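PDB 6DHX: TipC2 from Streptococcus intermedius B196, which probably acts as an immunity protein (antitoxin) that protects the bacterium against an antibacterial toxin exported by its type VII secretion system. Local coordinates for residues Asn16-Glu24 against Ser176-Val186; Asn37-Val45 against Leu167-Lys175. One frame throughout, in Å; residues are numbered along the deposited sequence.

Contact 1 of 2, residues Asn16-Glu24 against Ser176-Val186; sequences NQPKNIFDE and SKYSPKDYGQV
Tyr178 lies along the backbone that leads into helix 21-32, and its atoms can be followed outward one by one. CB packs on CB of Ile21 at 3.7 Å. With CG beside the backbone N (chi1 -58°), the ring runs along the chain of Lys19 to Ile21: CD2 comes close to Asn20 C and Ile21 N, while Asn20 CA sits over the centre of one face, 3.7 Å from the centroid, a CH-pi contact. CZ reaches Lys19 C, and OH donates to Pro18 O at 2.9 Å from above the carbonyl plane. Asn20 is the N-cap of the helix, OD1 accepting from Asp23 N. Its ND2, with the acceptor near the amide plane, donates to Gln185 O at 2.9 Å and also bonds Tyr110 OH. A single beta bridge pairs Asn20 with Gly184, through Ile21 N to Tyr183 O and Gln185 N to Lys19 O. Beyond it the edge of the Phe22 ring meets the face of Tyr183 in a T-shaped pair, planes at 81°. In the first turn of the helix, Glu24 offers the syn lone pairs of both carboxylate oxygens, OE1 taking Ser176 OG at 2.6 Å and OE2 taking Lys177 N at 2.9 Å.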
loop_
_atom_site.group_PDB
_atom_site.type_symbol
_atom_site.label_atom_id
_atom_site.label_comp_id
_atom_site.label_asym_id
_atom_site.label_seq_id
_atom_site.Cartn_x
_atom_site.Cartn_y
_atom_site.Cartn_z
ATOM N N ASN A 16 11.504 20.928 5.633
ATOM C CA ASN A 16 10.952 19.827 4.864
ATOM C C ASN A 16 9.916 19.078 5.684
ATOM O O ASN A 16 9.903 17.856 5.760
ATOM C CB ASN A 16 12.088 18.928 4.350
ATOM C CG ASN A 16 12.872 19.595 3.186
ATOM O OD1 ASN A 16 12.310 19.947 2.150
ATOM N ND2 ASN A 16 14.140 19.801 3.386
ATOM N N GLN A 17 8.993 19.828 6.262
ATOM C CA GLN A 17 7.832 19.220 6.895
ATOM C C GLN A 17 7.007 18.438 5.866
ATOM O O GLN A 17 6.945 18.829 4.695
ATOM C CB GLN A 17 6.956 20.321 7.502
ATOM C CG GLN A 17 7.568 20.919 8.767
ATOM C CD GLN A 17 6.783 22.128 9.241
ATOM O OE1 GLN A 17 6.565 23.082 8.482
ATOM N NE2 GLN A 17 6.334 22.087 10.494
ATOM N N PRO A 18 6.299 17.393 6.303
ATOM C CA PRO A 18 5.387 16.675 5.407
ATOM C C PRO A 18 4.350 17.598 4.790
ATOM O O PRO A 18 3.829 18.504 5.438
ATOM C CB PRO A 18 4.712 15.649 6.327
ATOM C CG PRO A 18 5.728 15.500 7.490
ATOM C CD PRO A 18 6.303 16.836 7.670
ATOM N N LYS A 19 4.065 17.355 3.508
ATOM C CA LYS A 19 3.056 18.136 2.781
ATOM C C LYS A 19 1.743 17.370 2.626
ATOM O O LYS A 19 0.714 17.973 2.238
ATOM C CB LYS A 19 3.592 18.564 1.391
ATOM C CG LYS A 19 4.708 19.635 1.419
ATOM C CD LYS A 19 4.812 20.376 0.077
ATOM C CE LYS A 19 6.020 21.317 0.002
ATOM N NZ LYS A 19 5.896 22.301 -1.176
ATOM N N ASN A 20 1.744 16.093 2.957
ATOM C CA ASN A 20 0.571 15.239 2.888
ATOM C C ASN A 20 0.783 14.036 3.807
ATOM O O ASN A 20 1.871 13.821 4.365
ATOM C CB ASN A 20 0.324 14.778 1.435
ATOM C CG ASN A 20 1.518 14.056 0.886
ATOM O OD1 ASN A 20 1.870 12.994 1.398
ATOM N ND2 ASN A 20 2.174 14.644 -0.132
ATOM N N ILE A 21 -0.262 13.206 3.915
ATOM C CA ILE A 21 -0.236 12.119 4.878
ATOM C C ILE A 21 0.791 11.067 4.505
ATOM O O ILE A 21 1.334 10.393 5.396
ATOM C CB ILE A 21 -1.646 11.494 5.024
ATOM C CG1 ILE A 21 -1.683 10.559 6.223
ATOM C CG2 ILE A 21 -2.076 10.769 3.690
ATOM C CD1 ILE A 21 -3.137 10.237 6.686
ATOM N N PHE A 22 1.101 10.910 3.216
ATOM C CA PHE A 22 2.088 9.914 2.809
ATOM C C PHE A 22 3.499 10.382 3.161
ATOM O O PHE A 22 4.321 9.573 3.592
ATOM C CB PHE A 22 1.967 9.619 1.297
ATOM C CG PHE A 22 0.547 9.211 0.933
ATOM C CD1 PHE A 22 0.065 7.955 1.333
ATOM C CD2 PHE A 22 -0.312 10.112 0.355
ATOM C CE1 PHE A 22 -1.273 7.594 1.117
ATOM C CE2 PHE A 22 -1.676 9.762 0.129
ATOM C CZ PHE A 22 -2.137 8.496 0.515
ATOM N N ASP A 23 3.795 11.672 2.966
ATOM C CA ASP A 23 5.056 12.222 3.488
ATOM C C ASP A 23 5.169 11.966 4.987
ATOM O O ASP A 23 6.256 11.718 5.513
ATOM C CB ASP A 23 5.144 13.743 3.305
ATOM C CG ASP A 23 5.419 14.189 1.883
ATOM O OD1 ASP A 23 5.976 13.446 1.045
ATOM O OD2 ASP A 23 5.090 15.379 1.602
ATOM N N GLU A 24 4.075 12.155 5.713
ATOM C CA GLU A 24 4.135 12.008 7.157
ATOM C C GLU A 24 4.508 10.573 7.537
ATOM O O GLU A 24 5.408 10.335 8.359
ATOM C CB GLU A 24 2.769 12.440 7.706
ATOM C CG GLU A 24 2.652 12.605 9.146
ATOM C CD GLU A 24 1.221 13.022 9.490
ATOM O OE1 GLU A 24 0.368 12.109 9.502
ATOM O OE2 GLU A 24 0.987 14.239 9.706
ATOM N N SER A 176 -1.592 12.856 13.448
ATOM C CA SER A 176 -1.435 13.324 12.074
ATOM C C SER A 176 -1.933 14.756 11.906
ATOM O O SER A 176 -2.896 15.188 12.551
ATOM C CB SER A 176 -2.208 12.405 11.110
ATOM O OG SER A 176 -2.066 12.830 9.749
ATOM N N LYS A 177 -1.283 15.496 11.017
ATOM C CA LYS A 177 -1.805 16.788 10.569
ATOM C C LYS A 177 -2.751 16.632 9.375
ATOM O O LYS A 177 -3.322 17.635 8.896
ATOM C CB LYS A 177 -0.644 17.708 10.221
ATOM C CG LYS A 177 0.239 17.969 11.433
ATOM C CD LYS A 177 1.224 19.094 11.193
ATOM C CE LYS A 177 1.737 19.653 12.531
ATOM N NZ LYS A 177 2.859 20.613 12.319
ATOM N N TYR A 178 -2.971 15.400 8.947
ATOM C CA TYR A 178 -3.831 15.093 7.802
ATOM C C TYR A 178 -4.864 14.081 8.290
ATOM O O TYR A 178 -5.014 13.838 9.493
ATOM C CB TYR A 178 -2.952 14.591 6.649
ATOM C CG TYR A 178 -1.902 15.624 6.283
ATOM C CD1 TYR A 178 -2.252 16.764 5.575
ATOM C CD2 TYR A 178 -0.561 15.471 6.674
ATOM C CE1 TYR A 178 -1.322 17.742 5.269
ATOM C CE2 TYR A 178 0.371 16.455 6.360
ATOM C CZ TYR A 178 0.001 17.562 5.648
ATOM O OH TYR A 178 0.920 18.555 5.323
ATOM N N SER A 179 -5.550 13.424 7.362
ATOM C CA SER A 179 -6.560 12.451 7.746
ATOM C C SER A 179 -6.904 11.605 6.530
ATOM O O SER A 179 -6.545 11.950 5.400
ATOM C CB SER A 179 -7.819 13.146 8.290
ATOM O OG SER A 179 -8.644 13.589 7.227
ATOM N N PRO A 180 -7.626 10.504 6.723
ATOM C CA PRO A 180 -8.051 9.690 5.565
ATOM C C PRO A 180 -8.967 10.407 4.613
ATOM O O PRO A 180 -9.148 9.931 3.487
ATOM C CB PRO A 180 -8.783 8.508 6.214
ATOM C CG PRO A 180 -8.099 8.378 7.604
ATOM C CD PRO A 180 -7.948 9.848 7.999
ATOM N N LYS A 181 -9.625 11.485 5.031
ATOM C CA LYS A 181 -10.467 12.216 4.092
ATOM C C LYS A 181 -9.819 13.516 3.621
ATOM O O LYS A 181 -10.389 14.206 2.779
ATOM C CB LYS A 181 -11.850 12.477 4.686
ATOM C CG LYS A 181 -11.853 13.386 5.880
ATOM C CD LYS A 181 -13.255 13.992 6.080
ATOM C CE LYS A 181 -13.526 14.278 7.548
ATOM N NZ LYS A 181 -14.909 14.788 7.758
ATOM N N ASP A 182 -8.614 13.845 4.096
ATOM C CA ASP A 182 -7.926 15.033 3.587
ATOM C C ASP A 182 -6.442 14.705 3.577
ATOM O O ASP A 182 -5.756 14.854 4.598
ATOM C CB ASP A 182 -8.170 16.292 4.392
ATOM C CG ASP A 182 -7.276 17.443 3.914
ATOM O OD1 ASP A 182 -6.912 17.483 2.688
ATOM O OD2 ASP A 182 -6.888 18.263 4.779
ATOM N N TYR A 183 -5.961 14.265 2.420
ATOM C CA TYR A 183 -4.581 13.786 2.372
ATOM C C TYR A 183 -3.563 14.915 2.450
ATOM O O TYR A 183 -2.397 14.644 2.742
ATOM C CB TYR A 183 -4.316 13.055 1.051
ATOM C CG TYR A 183 -4.976 11.719 0.852
ATOM C CD1 TYR A 183 -5.598 11.042 1.904
ATOM C CD2 TYR A 183 -4.939 11.113 -0.396
ATOM C CE1 TYR A 183 -6.177 9.796 1.704
ATOM C CE2 TYR A 183 -5.511 9.878 -0.620
ATOM C CZ TYR A 183 -6.129 9.225 0.413
ATOM O OH TYR A 183 -6.686 8.000 0.148
ATOM N N GLY A 184 -3.949 16.143 2.096
ATOM C CA GLY A 184 -2.984 17.218 1.949
ATOM C C GLY A 184 -2.603 17.443 0.498
ATOM O O GLY A 184 -3.392 17.159 -0.406
ATOM N N GLN A 185 -1.401 17.960 0.271
ATOM C CA GLN A 185 -0.948 18.391 -1.051
ATOM C C GLN A 185 -0.293 17.194 -1.717
ATOM O O GLN A 185 0.859 16.864 -1.418
ATOM C CB GLN A 185 0.034 19.555 -0.921
ATOM C CG GLN A 185 -0.643 20.896 -0.754
ATOM C CD GLN A 185 0.351 22.068 -0.798
ATOM O OE1 GLN A 185 1.438 21.989 -0.237
ATOM N NE2 GLN A 185 -0.029 23.156 -1.471
ATOM N N VAL A 186 -1.019 16.535 -2.611
ATOM C CA VAL A 186 -0.516 15.308 -3.247
ATOM C C VAL A 186 -1.247 15.154 -4.573
ATOM O O VAL A 186 -2.454 15.379 -4.652
ATOM C CB VAL A 186 -0.715 14.057 -2.357
ATOM C CG1 VAL A 186 -2.170 13.915 -1.914
ATOM C CG2 VAL A 186 -0.312 12.774 -3.126
#

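Contact 2 of 2, residues Asn37-Val45 against Leu167-Lys175; sequences NIFNKLTDV and LKDWCSIYK
Lys41 and Ile173 bring the two backbones nearest, their CA atoms 6.2 Å apart, where the short 3-10 segment 38-41 meets the C-terminal part of the helix that begins at residue 151. An Asx turn starts the 3-10 segment, Asn37 OD1 accepting from Phe39 N, and a type I turn from Leu42 to Val45 follows it. The direct contacts between the two segments are van der Waals contacts, mostly between apolar side chains, and Ile173 is at their centre. Its CG1 lies between the backbone N and the carbonyl carbon (chi1 65°), which sends CD1 towards Ile38, 3.7 Å from Ile38 O and near Ile38 CG1, while CG2 turns to the backbone of Lys41 and to CB and CD1 of Leu42. Leu42, its CG anti to the backbone N (chi1 -178°), spreads both methyls over Asp169 CB, each 3.8 Å from it. Trp170 takes Ile38 CG2 in its plane, at the edge, 3.8 Å from CZ3. Phe39 approaches the same six-membered ring obliquely, planes at 42°, with its CZ 3.7 Å from Trp170 CE3. Polar links run through water at two places. One water accepts from Lys41 NZ and donates to Ile173 O; a second donates to Asp44 OD2 and to Asp169 OD2, bridging two carboxylate oxygens 4.5 Å apart and probably easing the repulsion between them. Asp169 OD2 is also bonded to Tyr65 OH, and Trp170 NE1 to Glu24 OE1. The contact thus lies where the end of helix 151-173 meets the loop that leads into strand 45-51: Trp170 touches Ile25 of helix 21-32, while Phe39 packs on Thr29 of that helix, on Val47 of strand 45-51 and on Ile63 of strand 59-65.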
loop_
_atom_site.group_PDB
_atom_site.type_symbol
_atom_site.label_atom_id
_atom_site.label_comp_id
_atom_site.label_asym_id
_atom_site.label_seq_id
_atom_site.Cartn_x
_atom_site.Cartn_y
_atom_site.Cartn_z
ATOM N N ASN A 37 10.742 1.538 15.612
ATOM C CA ASN A 37 9.813 1.802 14.513
ATOM C C ASN A 37 8.467 2.261 15.040
ATOM O O ASN A 37 7.870 1.600 15.879
ATOM C CB ASN A 37 9.656 0.505 13.702
ATOM C CG ASN A 37 9.066 0.745 12.305
ATOM O OD1 ASN A 37 8.062 1.418 12.147
ATOM N ND2 ASN A 37 9.708 0.160 11.283
ATOM N N ILE A 38 7.965 3.376 14.477
ATOM C CA ILE A 38 6.649 3.872 14.861
ATOM C C ILE A 38 5.576 2.774 14.765
ATOM O O ILE A 38 4.661 2.716 15.580
ATOM C CB ILE A 38 6.292 5.103 13.979
ATOM C CG1 ILE A 38 4.896 5.633 14.332
ATOM C CG2 ILE A 38 6.323 4.793 12.446
ATOM C CD1 ILE A 38 4.842 6.241 15.650
ATOM N N PHE A 39 5.693 1.856 13.802
ATOM C CA PHE A 39 4.671 0.830 13.637
ATOM C C PHE A 39 4.730 -0.243 14.712
ATOM O O PHE A 39 3.811 -1.068 14.794
ATOM C CB PHE A 39 4.789 0.207 12.233
ATOM C CG PHE A 39 4.177 1.064 11.161
ATOM C CD1 PHE A 39 2.790 1.031 10.895
ATOM C CD2 PHE A 39 4.973 1.934 10.418
ATOM C CE1 PHE A 39 2.233 1.847 9.883
ATOM C CE2 PHE A 39 4.444 2.735 9.411
ATOM C CZ PHE A 39 3.053 2.728 9.132
ATOM N N ASN A 40 5.782 -0.256 15.553
ATOM C CA ASN A 40 5.720 -1.079 16.756
ATOM C C ASN A 40 4.523 -0.694 17.609
ATOM O O ASN A 40 4.062 -1.525 18.389
ATOM C CB ASN A 40 6.999 -0.944 17.618
ATOM C CG ASN A 40 8.242 -1.530 16.911
ATOM O OD1 ASN A 40 8.111 -2.361 16.039
ATOM N ND2 ASN A 40 9.425 -1.078 17.293
ATOM N N LYS A 41 4.029 0.537 17.465
ATOM C CA LYS A 41 2.895 1.038 18.254
ATOM C C LYS A 41 1.557 0.502 17.755
ATOM O O LYS A 41 0.570 0.625 18.477
ATOM C CB LYS A 41 2.862 2.577 18.238
ATOM C CG LYS A 41 4.047 3.236 19.015
ATOM C CD LYS A 41 3.953 4.775 18.956
ATOM C CE LYS A 41 5.091 5.434 19.753
ATOM N NZ LYS A 41 4.935 6.905 19.850
ATOM N N LEU A 42 1.510 -0.100 16.553
ATOM C CA LEU A 42 0.242 -0.509 15.916
ATOM C C LEU A 42 0.093 -2.009 16.130
ATOM O O LEU A 42 0.780 -2.812 15.484
ATOM C CB LEU A 42 0.228 -0.164 14.423
ATOM C CG LEU A 42 -1.064 -0.506 13.660
ATOM C CD1 LEU A 42 -2.241 0.289 14.264
ATOM C CD2 LEU A 42 -0.832 -0.111 12.166
ATOM N N THR A 43 -0.855 -2.394 16.980
ATOM C CA THR A 43 -0.926 -3.789 17.386
ATOM C C THR A 43 -1.401 -4.698 16.250
ATOM O O THR A 43 -1.059 -5.876 16.246
ATOM C CB THR A 43 -1.843 -3.885 18.630
ATOM O OG1 THR A 43 -1.145 -3.284 19.711
ATOM C CG2 THR A 43 -2.094 -5.346 19.008
ATOM N N ASP A 44 -2.166 -4.182 15.272
ATOM C CA ASP A 44 -2.665 -5.032 14.191
ATOM C C ASP A 44 -1.605 -5.419 13.169
ATOM O O ASP A 44 -1.959 -6.158 12.248
ATOM C CB ASP A 44 -3.813 -4.349 13.418
ATOM C CG ASP A 44 -5.127 -4.378 14.191
ATOM O OD1 ASP A 44 -5.236 -5.173 15.152
ATOM O OD2 ASP A 44 -6.066 -3.642 13.820
ATOM N N VAL A 45 -0.363 -4.932 13.260
ATOM C CA VAL A 45 0.587 -5.278 12.199
ATOM C C VAL A 45 1.832 -5.913 12.795
ATOM O O VAL A 45 2.135 -5.763 13.989
ATOM C CB VAL A 45 0.955 -4.032 11.350
ATOM C CG1 VAL A 45 -0.330 -3.370 10.795
ATOM C CG2 VAL A 45 1.808 -3.013 12.206
ATOM N N LEU A 167 -4.855 4.056 6.692
ATOM C CA LEU A 167 -4.614 5.448 7.078
ATOM C C LEU A 167 -5.303 5.768 8.403
ATOM O O LEU A 167 -4.800 6.582 9.197
ATOM C CB LEU A 167 -5.065 6.420 5.981
ATOM C CG LEU A 167 -4.260 6.334 4.669
ATOM C CD1 LEU A 167 -4.776 7.376 3.645
ATOM C CD2 LEU A 167 -2.719 6.567 4.924
ATOM N N LYS A 168 -6.432 5.136 8.678
ATOM C CA LYS A 168 -7.073 5.338 9.982
ATOM C C LYS A 168 -6.190 4.767 11.099
ATOM O O LYS A 168 -6.051 5.365 12.181
ATOM C CB LYS A 168 -8.450 4.674 9.970
ATOM C CG LYS A 168 -9.288 4.987 11.197
ATOM C CD LYS A 168 -10.624 4.272 11.121
ATOM C CE LYS A 168 -11.604 4.771 12.173
ATOM N NZ LYS A 168 -12.918 4.103 12.015
ATOM N N ASP A 169 -5.538 3.631 10.822
ATOM C CA ASP A 169 -4.567 3.058 11.757
ATOM C C ASP A 169 -3.397 4.001 11.988
ATOM O O ASP A 169 -2.932 4.147 13.121
ATOM C CB ASP A 169 -4.029 1.718 11.236
ATOM C CG ASP A 169 -4.985 0.567 11.470
ATOM O OD1 ASP A 169 -5.977 0.752 12.193
ATOM O OD2 ASP A 169 -4.755 -0.520 10.920
ATOM N N TRP A 170 -2.854 4.585 10.905
ATOM C CA TRP A 170 -1.781 5.569 11.057
ATOM C C TRP A 170 -2.191 6.672 12.010
ATOM O O TRP A 170 -1.432 7.051 12.921
ATOM C CB TRP A 170 -1.449 6.196 9.687
ATOM C CG TRP A 170 -0.415 7.284 9.836
ATOM C CD1 TRP A 170 -0.593 8.646 9.678
ATOM C CD2 TRP A 170 0.959 7.093 10.216
ATOM N NE1 TRP A 170 0.602 9.303 9.939
ATOM C CE2 TRP A 170 1.564 8.381 10.265
ATOM C CE3 TRP A 170 1.732 5.956 10.504
ATOM C CZ2 TRP A 170 2.924 8.567 10.575
ATOM C CZ3 TRP A 170 3.120 6.138 10.825
ATOM C CH2 TRP A 170 3.683 7.428 10.855
ATOM N N CYS A 171 -3.414 7.204 11.818
ATOM C CA CYS A 171 -3.873 8.290 12.690
ATOM C C CYS A 171 -4.140 7.824 14.122
ATOM O O CYS A 171 -4.193 8.669 15.026
ATOM C CB CYS A 171 -5.137 8.984 12.104
ATOM S SG CYS A 171 -4.701 9.772 10.458
ATOM N N SER A 172 -4.191 6.517 14.373
ATOM C CA SER A 172 -4.320 6.021 15.743
ATOM C C SER A 172 -2.985 5.913 16.472
ATOM O O SER A 172 -2.988 5.814 17.704
ATOM C CB SER A 172 -4.983 4.633 15.752
ATOM O OG SER A 172 -4.059 3.607 15.442
ATOM N N ILE A 173 -1.855 5.881 15.755
ATOM C CA ILE A 173 -0.552 5.802 16.425
ATOM C C ILE A 173 0.283 7.065 16.266
ATOM O O ILE A 173 1.279 7.221 16.985
ATOM C CB ILE A 173 0.262 4.595 15.924
ATOM C CG1 ILE A 173 0.603 4.801 14.444
ATOM C CG2 ILE A 173 -0.525 3.327 16.107
ATOM C CD1 ILE A 173 1.472 3.674 13.912
ATOM N N TYR A 174 -0.097 7.976 15.381
ATOM C CA TYR A 174 0.610 9.225 15.130
ATOM C C TYR A 174 -0.390 10.378 15.120
ATOM O O TYR A 174 -1.452 10.258 14.513
ATOM C CB TYR A 174 1.327 9.148 13.766
ATOM C CG TYR A 174 2.192 10.350 13.516
ATOM C CD1 TYR A 174 3.435 10.455 14.146
ATOM C CD2 TYR A 174 1.772 11.381 12.674
ATOM C CE1 TYR A 174 4.239 11.533 13.950
ATOM C CE2 TYR A 174 2.581 12.505 12.472
ATOM C CZ TYR A 174 3.827 12.553 13.117
ATOM O OH TYR A 174 4.686 13.622 12.975
ATOM N N LYS A 175 -0.061 11.496 15.777
ATOM C CA LYS A 175 -0.986 12.643 15.779
ATOM C C LYS A 175 -0.864 13.366 14.433
ATOM O O LYS A 175 -0.134 14.340 14.257
ATOM C CB LYS A 175 -0.719 13.557 16.969
ATOM C CG LYS A 175 -1.935 14.432 17.289
ATOM C CD LYS A 175 -1.573 15.519 18.285
ATOM C CE LYS A 175 -2.739 16.425 18.587
ATOM N NZ LYS A 175 -2.300 17.421 19.616
HETATM O O HOH W 1 3.284 8.799 17.946
HETATM O O HOH W 2 -6.605 -2.366 11.407
#

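In the fold
From the N terminus, the chain passes through 16-24 into helix 21-32, then through 37-45 into strand 45-51 and the rest of the antiparallel strands. Helices 137-146 and 151-173 follow. Contact 2 closes the inner loop, joining the end of helix 151-173 to the loop before strand 45-51; contact 1 closes the outer one shortly afterwards, joining the start of helix 21-32 to the loop before strand 187-190, which runs parallel to strand 116-127. The loops therefore nest without crossing. With centres about 15 Å apart, the contacts meet directly: Glu24 packs against Tyr174, Tyr183 on Leu167 and Ser176 on Cys171.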